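Long-range contact in protein BA42 (Bizionia argentinensis, PDB 4OA3), which is of unknown function but binds two calcium ions and consists of a stand-alone TPM domain: residues A20-V34 against I118-P130. Numbering follows the deposited sequence.
Sequences AIRDAEKNTSGEIRV and IEKAGMALAKYFP. With CA (calcium ion), chain B; CA (calcium ion), chain C.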
# COMPACT_ATOMS: atom_id res chain seq x y z
N ALA A 20 -9.08 -0.65 -6.72
CA ALA A 20 -8.16 -1.78 -6.51
C ALA A 20 -8.00 -2.08 -5.02
O ALA A 20 -7.99 -3.23 -4.59
CB ALA A 20 -6.81 -1.50 -7.14
N ILE A 21 -7.94 -1.02 -4.18
CA ILE A 21 -7.87 -1.21 -2.75
C ILE A 21 -9.13 -1.91 -2.26
O ILE A 21 -9.07 -2.84 -1.45
CB ILE A 21 -7.64 0.12 -1.98
CG1 ILE A 21 -6.23 0.65 -2.35
CG2 ILE A 21 -7.76 -0.10 -0.47
CD1 ILE A 21 -5.88 2.04 -1.85
N ARG A 22 -10.31 -1.44 -2.73
CA ARG A 22 -11.56 -2.05 -2.29
C ARG A 22 -11.61 -3.53 -2.65
O ARG A 22 -12.00 -4.35 -1.81
CB ARG A 22 -12.74 -1.33 -2.93
CG ARG A 22 -14.09 -1.78 -2.41
CD ARG A 22 -15.19 -0.81 -2.80
NE ARG A 22 -14.91 0.54 -2.29
CZ ARG A 22 -15.07 0.94 -1.03
NH1 ARG A 22 -15.56 0.12 -0.11
NH2 ARG A 22 -14.77 2.18 -0.69
N ASP A 23 -11.14 -3.89 -3.81
CA ASP A 23 -11.13 -5.29 -4.25
C ASP A 23 -10.13 -6.10 -3.44
O ASP A 23 -10.45 -7.20 -2.99
CB ASP A 23 -10.81 -5.40 -5.75
CG ASP A 23 -11.89 -4.88 -6.68
OD1 ASP A 23 -13.08 -4.94 -6.29
OD2 ASP A 23 -11.56 -4.48 -7.82
N ALA A 24 -8.93 -5.54 -3.20
CA ALA A 24 -7.93 -6.24 -2.40
C ALA A 24 -8.41 -6.53 -0.98
O ALA A 24 -8.14 -7.58 -0.42
CB ALA A 24 -6.66 -5.41 -2.34
N GLU A 25 -9.15 -5.57 -0.38
CA GLU A 25 -9.66 -5.73 0.96
C GLU A 25 -10.86 -6.68 1.07
O GLU A 25 -11.35 -6.90 2.18
CB GLU A 25 -9.99 -4.34 1.56
CG GLU A 25 -8.74 -3.51 1.82
CD GLU A 25 -8.99 -2.20 2.55
OE1 GLU A 25 -10.17 -1.90 2.83
OE2 GLU A 25 -8.01 -1.47 2.83
N LYS A 26 -11.29 -7.27 -0.04
CA LYS A 26 -12.28 -8.37 0.01
C LYS A 26 -11.52 -9.72 0.05
O LYS A 26 -12.17 -10.76 0.20
CB LYS A 26 -13.20 -8.34 -1.19
CG LYS A 26 -14.11 -7.13 -1.25
CD LYS A 26 -14.88 -7.15 -2.56
CE LYS A 26 -15.70 -5.91 -2.77
NZ LYS A 26 -16.00 -5.69 -4.21
N ASN A 27 -10.19 -9.73 -0.13
CA ASN A 27 -9.38 -10.96 -0.09
C ASN A 27 -8.65 -11.14 1.22
O ASN A 27 -8.17 -12.24 1.53
CB ASN A 27 -8.32 -10.92 -1.20
CG ASN A 27 -8.91 -10.97 -2.57
OD1 ASN A 27 -9.94 -11.60 -2.81
ND2 ASN A 27 -8.21 -10.39 -3.54
N THR A 28 -8.55 -10.08 2.00
CA THR A 28 -7.81 -10.12 3.26
C THR A 28 -8.43 -9.19 4.28
O THR A 28 -9.15 -8.27 3.90
CB THR A 28 -6.35 -9.66 3.01
OG1 THR A 28 -5.59 -9.72 4.22
CG2 THR A 28 -6.27 -8.22 2.43
N SER A 29 -8.15 -9.43 5.57
CA SER A 29 -8.53 -8.51 6.63
C SER A 29 -7.48 -7.38 6.71
O SER A 29 -7.69 -6.40 7.43
CB SER A 29 -8.63 -9.20 7.98
OG SER A 29 -7.35 -9.60 8.44
N GLY A 30 -6.38 -7.48 5.97
CA GLY A 30 -5.40 -6.41 5.89
C GLY A 30 -5.98 -5.16 5.25
O GLY A 30 -6.97 -5.22 4.51
N GLU A 31 -5.40 -4.02 5.61
CA GLU A 31 -5.87 -2.73 5.13
C GLU A 31 -4.77 -2.04 4.38
O GLU A 31 -3.63 -2.04 4.85
CB GLU A 31 -6.33 -1.89 6.29
CG GLU A 31 -7.56 -2.45 7.00
CD GLU A 31 -8.89 -1.99 6.43
OE1 GLU A 31 -8.94 -0.88 5.85
OE2 GLU A 31 -9.90 -2.75 6.54
N ILE A 32 -5.07 -1.49 3.22
CA ILE A 32 -4.06 -0.91 2.34
C ILE A 32 -4.32 0.55 2.06
O ILE A 32 -5.43 0.92 1.75
CB ILE A 32 -3.99 -1.69 0.99
CG1 ILE A 32 -3.64 -3.15 1.22
CG2 ILE A 32 -3.01 -1.01 0.01
CD1 ILE A 32 -4.02 -4.04 0.10
N ARG A 33 -3.27 1.41 2.15
CA ARG A 33 -3.35 2.78 1.66
C ARG A 33 -2.13 3.13 0.86
O ARG A 33 -1.05 2.52 1.02
CB ARG A 33 -3.47 3.83 2.78
CG ARG A 33 -4.75 3.65 3.58
CD ARG A 33 -5.07 4.83 4.47
NE ARG A 33 -5.39 6.00 3.64
CZ ARG A 33 -5.51 7.23 4.11
NH1 ARG A 33 -5.33 7.48 5.39
NH2 ARG A 33 -5.80 8.22 3.29
N VAL A 34 -2.29 4.09 -0.03
CA VAL A 34 -1.24 4.68 -0.83
C VAL A 34 -1.05 6.11 -0.35
O VAL A 34 -2.03 6.82 -0.11
CB VAL A 34 -1.60 4.67 -2.32
CG1 VAL A 34 -0.60 5.45 -3.18
CG2 VAL A 34 -1.73 3.25 -2.84
N ILE A 118 -1.20 -3.26 -5.42
CA ILE A 118 -2.30 -3.41 -4.48
C ILE A 118 -2.88 -4.82 -4.61
O ILE A 118 -3.16 -5.48 -3.60
CB ILE A 118 -3.34 -2.30 -4.72
CG1 ILE A 118 -2.79 -0.92 -4.25
CG2 ILE A 118 -4.70 -2.64 -4.03
CD1 ILE A 118 -3.48 0.25 -4.82
N GLU A 119 -3.10 -5.27 -5.83
CA GLU A 119 -3.65 -6.61 -6.03
C GLU A 119 -2.73 -7.69 -5.44
O GLU A 119 -3.17 -8.58 -4.72
CB GLU A 119 -3.88 -6.87 -7.52
CG GLU A 119 -4.46 -8.25 -7.81
CD GLU A 119 -4.69 -8.56 -9.27
OE1 GLU A 119 -3.84 -8.17 -10.11
OE2 GLU A 119 -5.68 -9.26 -9.57
N LYS A 120 -1.44 -7.56 -5.69
CA LYS A 120 -0.46 -8.52 -5.18
C LYS A 120 -0.41 -8.49 -3.65
O LYS A 120 -0.31 -9.53 -2.99
CB LYS A 120 0.93 -8.24 -5.76
CG LYS A 120 1.04 -8.74 -7.18
CD LYS A 120 1.45 -10.22 -7.24
CE LYS A 120 1.36 -10.81 -8.64
NZ LYS A 120 2.40 -10.25 -9.56
N ALA A 121 -0.47 -7.28 -3.07
CA ALA A 121 -0.46 -7.13 -1.63
C ALA A 121 -1.67 -7.78 -0.97
O ALA A 121 -1.56 -8.39 0.09
CB ALA A 121 -0.35 -5.65 -1.26
N GLY A 122 -2.88 -7.63 -1.56
CA GLY A 122 -4.05 -8.27 -0.99
C GLY A 122 -3.94 -9.79 -0.98
O GLY A 122 -4.29 -10.44 0.01
N MET A 123 -3.38 -10.35 -2.04
CA MET A 123 -3.16 -11.80 -2.17
C MET A 123 -2.07 -12.27 -1.20
O MET A 123 -2.20 -13.34 -0.59
CB MET A 123 -2.73 -12.18 -3.60
CG MET A 123 -3.65 -11.75 -4.71
SD MET A 123 -4.77 -13.03 -5.23
CE MET A 123 -5.98 -12.86 -3.91
N ALA A 124 -1.01 -11.47 -1.00
CA ALA A 124 0.03 -11.83 -0.02
C ALA A 124 -0.51 -11.78 1.39
O ALA A 124 -0.30 -12.70 2.18
CB ALA A 124 1.19 -10.86 -0.14
N LEU A 125 -1.22 -10.71 1.72
CA LEU A 125 -1.81 -10.57 3.05
C LEU A 125 -2.83 -11.65 3.33
O LEU A 125 -2.94 -12.09 4.48
CB LEU A 125 -2.45 -9.19 3.21
CG LEU A 125 -1.43 -8.06 3.30
CD1 LEU A 125 -2.14 -6.72 3.05
CD2 LEU A 125 -0.71 -8.06 4.64
N ALA A 126 -3.56 -12.08 2.29
CA ALA A 126 -4.59 -13.12 2.45
C ALA A 126 -4.02 -14.42 3.02
O ALA A 126 -4.74 -15.13 3.73
CB ALA A 126 -5.26 -13.40 1.12
N LYS A 127 -2.75 -14.69 2.75
CA LYS A 127 -2.10 -15.89 3.23
C LYS A 127 -2.09 -15.96 4.73
O LYS A 127 -2.31 -17.02 5.31
CB LYS A 127 -0.68 -15.99 2.66
CG LYS A 127 0.09 -17.19 3.16
CD LYS A 127 1.25 -17.49 2.27
CE LYS A 127 2.15 -18.50 2.95
NZ LYS A 127 3.15 -19.05 1.99
N TYR A 128 -1.82 -14.81 5.38
CA TYR A 128 -1.74 -14.71 6.83
C TYR A 128 -2.94 -14.08 7.52
O TYR A 128 -3.11 -14.25 8.73
CB TYR A 128 -0.50 -13.87 7.17
CG TYR A 128 0.78 -14.52 6.70
CD1 TYR A 128 1.47 -15.39 7.53
CD2 TYR A 128 1.33 -14.23 5.46
CE1 TYR A 128 2.63 -16.04 7.09
CE2 TYR A 128 2.48 -14.87 5.01
CZ TYR A 128 3.16 -15.73 5.85
OH TYR A 128 4.30 -16.38 5.44
N PHE A 129 -3.77 -13.35 6.78
CA PHE A 129 -4.87 -12.56 7.32
C PHE A 129 -6.08 -12.75 6.44
O PHE A 129 -6.43 -11.90 5.61
CB PHE A 129 -4.47 -11.06 7.38
CG PHE A 129 -3.32 -10.82 8.31
CD1 PHE A 129 -3.49 -10.88 9.68
CD2 PHE A 129 -2.05 -10.58 7.81
CE1 PHE A 129 -2.40 -10.74 10.54
CE2 PHE A 129 -0.97 -10.41 8.67
CZ PHE A 129 -1.15 -10.52 10.02
N PRO A 130 -6.74 -13.92 6.55
CA PRO A 130 -7.90 -14.15 5.70
C PRO A 130 -9.07 -13.21 5.96
O PRO A 130 -9.28 -12.77 7.06
CB PRO A 130 -8.26 -15.62 5.96
CG PRO A 130 -7.69 -15.93 7.27
CD PRO A 130 -6.47 -15.06 7.45
CA CA B . -9.56 0.24 3.86
CA CA C . -11.21 -4.66 6.31
O HOH W 1 -12.03 -3.38 4.36
O HOH W 2 -5.88 -8.74 -3.94
O HOH W 3 -9.65 -5.66 4.82
O HOH W 4 -8.00 -12.03 9.32
O HOH W 5 -9.91 -5.34 8.28
O HOH W 6 -7.45 1.34 3.58
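One carbonyl oxygen, F129 O, takes two hydrogen bonds from the turn 28-30. T28 OG1 donates at 2.7 Å in the carbonyl plane, on a lone pair, whereas S29 N reaches F129 O at 3.0 Å from above that plane. Threonine suits the post: chi1 of -179° turns OG1 away from the T28 nitrogen to meet F129, and it also accepts from G30 N, closing an ST turn, while CG2 lies against L125 CB. G30, lacking a side chain, lets L125 CD1 approach its CA to 4.3 Å. Small residues let segments 20-24 and 118-128 pack nearly parallel (axes 8.8 Å at closest, 15°): with no side chain on G122, A24 CB comes to 4.1 Å from G122 CA. I118 packs beyond, its CG2 against A20 and A24, its CD1 touching I21 CG1 and V34 CG2. I32 CD1 nears A121. Facing away from helix 110-128, E25 and E31 share one calcium ion with D137, L139 and N141; E31 alone also reaches the second, with D135 and I136. E25 OE2 accepts from I32 N. The contact seats helix 110-128 beside helix 11-24 and over strand 31-37, with I118 and L125 reaching strand 65-71 and A121 touching helix 95-105.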